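Local coordinates for aggregation suppressing protein (Salmonella enterica subsp. enterica serovar Typhimurium, PDB 4ZJ9), which probably acts as a small heat-shock chaperone, suppressing aggregation of other proteins under stress, and is built here as a dimer of alpha-crystallin domains, at residues T44-D48 with L59-V63; T83-T87 with R103-F107. All blocks are in the same frame, centred on the assembly; numbering follows the deposited sequence.

Contact 1 (T44-D48 with L59-V63)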
# COMPACT_ATOMS: atom_id res chain seq x y z
N THR A 44 12.57 -1.47 -4.94
CA THR A 44 12.21 -2.47 -3.93
C THR A 44 11.24 -1.87 -2.91
O THR A 44 11.30 -0.66 -2.59
CB THR A 44 13.45 -3.02 -3.18
OG1 THR A 44 14.11 -1.98 -2.46
CG2 THR A 44 14.44 -3.67 -4.16
N PRO A 45 10.34 -2.69 -2.37
CA PRO A 45 9.39 -2.11 -1.46
C PRO A 45 10.00 -1.52 -0.25
O PRO A 45 10.96 -2.07 0.35
CB PRO A 45 8.49 -3.31 -1.08
CG PRO A 45 8.73 -4.33 -2.11
CD PRO A 45 10.17 -4.15 -2.50
N ALA A 46 9.44 -0.39 0.18
CA ALA A 46 9.81 0.18 1.44
C ALA A 46 9.50 -0.80 2.56
O ALA A 46 8.56 -1.58 2.46
CB ALA A 46 9.04 1.50 1.63
N TYR A 47 10.26 -0.78 3.62
CA TYR A 47 9.96 -1.58 4.77
C TYR A 47 10.36 -0.85 6.06
O TYR A 47 11.13 0.14 6.08
CB TYR A 47 10.58 -3.00 4.67
CG TYR A 47 12.11 -3.01 4.79
CD1 TYR A 47 12.91 -2.88 3.67
CD2 TYR A 47 12.74 -3.18 6.04
CE1 TYR A 47 14.30 -2.84 3.78
CE2 TYR A 47 14.13 -3.19 6.16
CZ TYR A 47 14.90 -2.99 5.04
OH TYR A 47 16.27 -3.03 5.16
N ASP A 48 9.83 -1.36 7.16
CA ASP A 48 10.16 -0.92 8.47
C ASP A 48 10.62 -2.17 9.18
O ASP A 48 10.14 -3.28 8.91
CB ASP A 48 8.94 -0.45 9.24
CG ASP A 48 8.43 0.92 8.79
OD1 ASP A 48 9.14 1.69 8.06
OD2 ASP A 48 7.28 1.20 9.16
N LEU A 59 8.77 -7.10 11.06
CA LEU A 59 9.11 -6.60 9.75
C LEU A 59 7.82 -6.18 9.08
O LEU A 59 6.83 -6.95 9.03
CB LEU A 59 9.78 -7.71 8.93
CG LEU A 59 9.97 -7.39 7.47
CD1 LEU A 59 11.00 -6.28 7.30
CD2 LEU A 59 10.38 -8.68 6.79
N THR A 60 7.80 -4.97 8.58
CA THR A 60 6.65 -4.49 7.81
C THR A 60 7.07 -4.12 6.41
O THR A 60 7.93 -3.24 6.22
CB THR A 60 6.03 -3.23 8.54
OG1 THR A 60 5.60 -3.66 9.83
CG2 THR A 60 4.84 -2.69 7.81
N VAL A 61 6.46 -4.77 5.42
CA VAL A 61 6.78 -4.46 4.05
C VAL A 61 5.57 -3.80 3.38
O VAL A 61 4.45 -4.28 3.49
CB VAL A 61 7.15 -5.73 3.29
CG1 VAL A 61 7.69 -5.40 1.89
CG2 VAL A 61 8.21 -6.48 4.06
N SER A 62 5.84 -2.68 2.69
CA SER A 62 4.78 -1.92 1.96
C SER A 62 4.51 -2.64 0.62
O SER A 62 5.39 -2.67 -0.23
CB SER A 62 5.19 -0.49 1.66
OG SER A 62 4.08 0.23 1.04
N VAL A 63 3.34 -3.25 0.48
CA VAL A 63 3.03 -4.04 -0.69
C VAL A 63 1.58 -3.72 -1.16
O VAL A 63 0.73 -4.62 -1.23
CB VAL A 63 3.22 -5.55 -0.47
CG1 VAL A 63 4.72 -5.89 -0.48
CG2 VAL A 63 2.52 -5.97 0.77

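Contact 2 (T83-T87 with R103-F107)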
# COMPACT_ATOMS: atom_id res chain seq x y z
N THR A 83 9.42 -12.87 -1.27
CA THR A 83 9.43 -12.73 -2.72
C THR A 83 8.07 -12.35 -3.23
O THR A 83 7.09 -12.99 -2.93
CB THR A 83 9.79 -14.07 -3.39
OG1 THR A 83 10.99 -14.56 -2.81
CG2 THR A 83 9.97 -13.88 -4.89
N GLY A 84 8.03 -11.33 -4.05
CA GLY A 84 6.82 -10.94 -4.72
C GLY A 84 7.02 -11.19 -6.18
O GLY A 84 7.96 -10.65 -6.81
N LYS A 85 6.13 -12.02 -6.73
CA LYS A 85 6.19 -12.33 -8.14
C LYS A 85 4.83 -12.06 -8.71
O LYS A 85 3.87 -12.80 -8.49
CB LYS A 85 6.69 -13.75 -8.46
CG LYS A 85 8.22 -13.79 -8.57
CD LYS A 85 8.73 -15.22 -8.76
CE LYS A 85 10.14 -15.44 -8.21
NZ LYS A 85 10.48 -16.90 -8.16
N HIS A 86 4.81 -10.93 -9.43
CA HIS A 86 3.60 -10.33 -9.89
C HIS A 86 3.15 -11.04 -11.15
O HIS A 86 3.92 -11.36 -12.09
CB HIS A 86 3.68 -8.77 -10.00
CG HIS A 86 4.29 -8.27 -11.26
ND1 HIS A 86 5.59 -8.55 -11.62
CD2 HIS A 86 3.78 -7.51 -12.26
CE1 HIS A 86 5.86 -8.00 -12.79
NE2 HIS A 86 4.78 -7.36 -13.20
N THR A 87 1.86 -11.24 -11.12
CA THR A 87 1.16 -12.23 -11.89
C THR A 87 1.42 -12.18 -13.39
O THR A 87 1.77 -11.13 -13.97
CB THR A 87 -0.36 -12.09 -11.61
OG1 THR A 87 -0.61 -12.40 -10.24
CG2 THR A 87 -1.20 -13.04 -12.48
N ARG A 103 3.40 1.83 -9.79
CA ARG A 103 4.28 0.84 -10.43
C ARG A 103 4.34 -0.39 -9.51
O ARG A 103 4.40 -0.26 -8.29
CB ARG A 103 5.69 1.44 -10.73
CG ARG A 103 5.63 2.64 -11.70
CD ARG A 103 6.97 3.31 -11.99
N LYS A 104 4.22 -1.58 -10.10
CA LYS A 104 4.25 -2.83 -9.35
C LYS A 104 5.30 -3.74 -10.07
O LYS A 104 5.18 -4.05 -11.26
CB LYS A 104 2.84 -3.43 -9.30
CG LYS A 104 2.64 -4.58 -8.30
CD LYS A 104 1.23 -5.18 -8.39
CE LYS A 104 1.19 -6.68 -8.11
NZ LYS A 104 -0.23 -7.08 -7.85
N ALA A 105 6.35 -4.07 -9.34
CA ALA A 105 7.48 -4.80 -9.85
C ALA A 105 7.85 -5.89 -8.87
O ALA A 105 7.78 -5.68 -7.66
CB ALA A 105 8.65 -3.84 -10.05
N ASP A 106 8.23 -7.04 -9.41
CA ASP A 106 8.66 -8.18 -8.61
C ASP A 106 9.84 -7.78 -7.74
O ASP A 106 10.65 -6.91 -8.12
CB ASP A 106 9.04 -9.35 -9.54
CG ASP A 106 7.86 -9.88 -10.34
OD1 ASP A 106 6.75 -9.38 -10.10
OD2 ASP A 106 8.03 -10.83 -11.15
N PHE A 107 9.96 -8.39 -6.57
CA PHE A 107 11.02 -8.04 -5.65
C PHE A 107 11.45 -9.23 -4.82
O PHE A 107 10.77 -10.26 -4.81
CB PHE A 107 10.56 -6.93 -4.71
CG PHE A 107 9.43 -7.34 -3.81
CD1 PHE A 107 8.11 -7.15 -4.20
CD2 PHE A 107 9.69 -7.88 -2.56
CE1 PHE A 107 7.07 -7.51 -3.34
CE2 PHE A 107 8.66 -8.22 -1.70
CZ PHE A 107 7.35 -8.08 -2.12

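Contact 1 (T44-D48 with L59-V63)
Tyr47 and Asp48 lie antiparallel to Val61 and Thr60, Tyr47 with Val61 as a non-hydrogen-bonded pair and Asp48 with Thr60 as a hydrogen-bonded one. In the latter pair Asp48 N gives its hydrogen to Thr60 O at 2.8 Å, and Thr60 N returns a nearly straight bond (176°) to Asp48 O. Before the strand proper begins, Ser62 N reaches Ala46 O at 2.9 Å, so the pairing runs on into the loop that leads in. Thr60 O also takes a CA-H...O contact from Tyr47 CA at 3.0 Å. The Tyr47 ring is set with CG between the backbone N and the carbonyl carbon (chi1 70°); it leans away from Val61, and its CD2 meets the CD1 methyl of Leu59 at 3.8 Å, the two side chains crossing obliquely. Val61 sends CG1 the other way along the strand, to Pro45 CB at 3.7 Å, while that same CB sits 3.3 Å from Ser62 O. Apolar groups of Pro45, Tyr47, Leu59 and Val61 thus gather on the side covered by strand 107-112, where Phe111 meets the Tyr47 ring edge-to-face. Asp48 and Thr60 project from the other face, CB to CB at 4.1 Å. There Asp48 OD1 accepts a hydrogen bond from Ile102 N of the second subunit, and Thr60 packs on that same Ile102. The apolar face of the hairpin 47-51 and 56-62 therefore packs into the beta sandwich of the alpha-crystallin domain, with the Tyr47 ring also reaching Tyr99 of the second subunit, while a buried Asp48, whose OD1 accepts from a backbone N-H of the partner chain, helps to join the dimer.

Contact 2 (T83-T87 with R103-F107)
Phe107 lays the face of its ring over the backbone of Gly84: the CA of Gly84 lies 4.0 Å from the ring centroid and 23° off the normal, a CH-pi contact, and Gly84 N stands above the centre of the same face. With chi1 at 64°, CG is held between the backbone N and the carbonyl carbon, which folds the ring across to the neighbouring strand. Gly84, having no side chain, lets the ring lie directly on its backbone. The two residues form an antiparallel hydrogen-bonded pair: Gly84 N bonds to Phe107 O at 3.0 Å, and Phe107 N bonds to a lone pair of Gly84 O in the carbonyl plane. Here strand 79-84 ends and strand 107-112 starts, neighbours in the three-stranded sheet of the alpha-crystallin beta sandwich; the long connection between them carries strand 97-100. Trp66 meets the Phe107 ring edge-to-face. Past the pair, Asp106 turns its carboxylate toward the loop 85-87, where OD1 lies by the backbone N of His86; the modelled hydrogen bond is less certain because OD1 is placed too close to the imidazole. The Lys85 side chain crosses that of Asp106 at about a right angle, its CG 3.9 Å from Asp106 OD2. Over one imidazole face of His86 stands Lys104 O, 3.8 Å above the plane and offset toward the rim. The Lys104 chain bends at chi3 and brushes His86 CB with CE at 3.8 Å, while its NZ continues to a salt bridge with Glu70.

Contact 1 closes before contact 2 opens along the chain, and their centres lie about 13 Å apart. They belong to different sheets of the sandwich: 44-48 with 59-63 joins strands 47-51 and 56-62 of the four-stranded sheet, whereas 83-87 with 103-107 joins the end of strand 79-84 to the start of 107-112 in the three-stranded one. The two contacts touch at Phe107, whose CG lies 3.5 Å from Pro45 CG and whose CZ lies 3.8 Å from Val63 CG1. Contact 1 touches the second subunit, whereas no other chain of the dimer touches contact 2; the connection between strands 79-84 and 107-112 includes Ile102, whose counterpart on the partner chain meets Asp48.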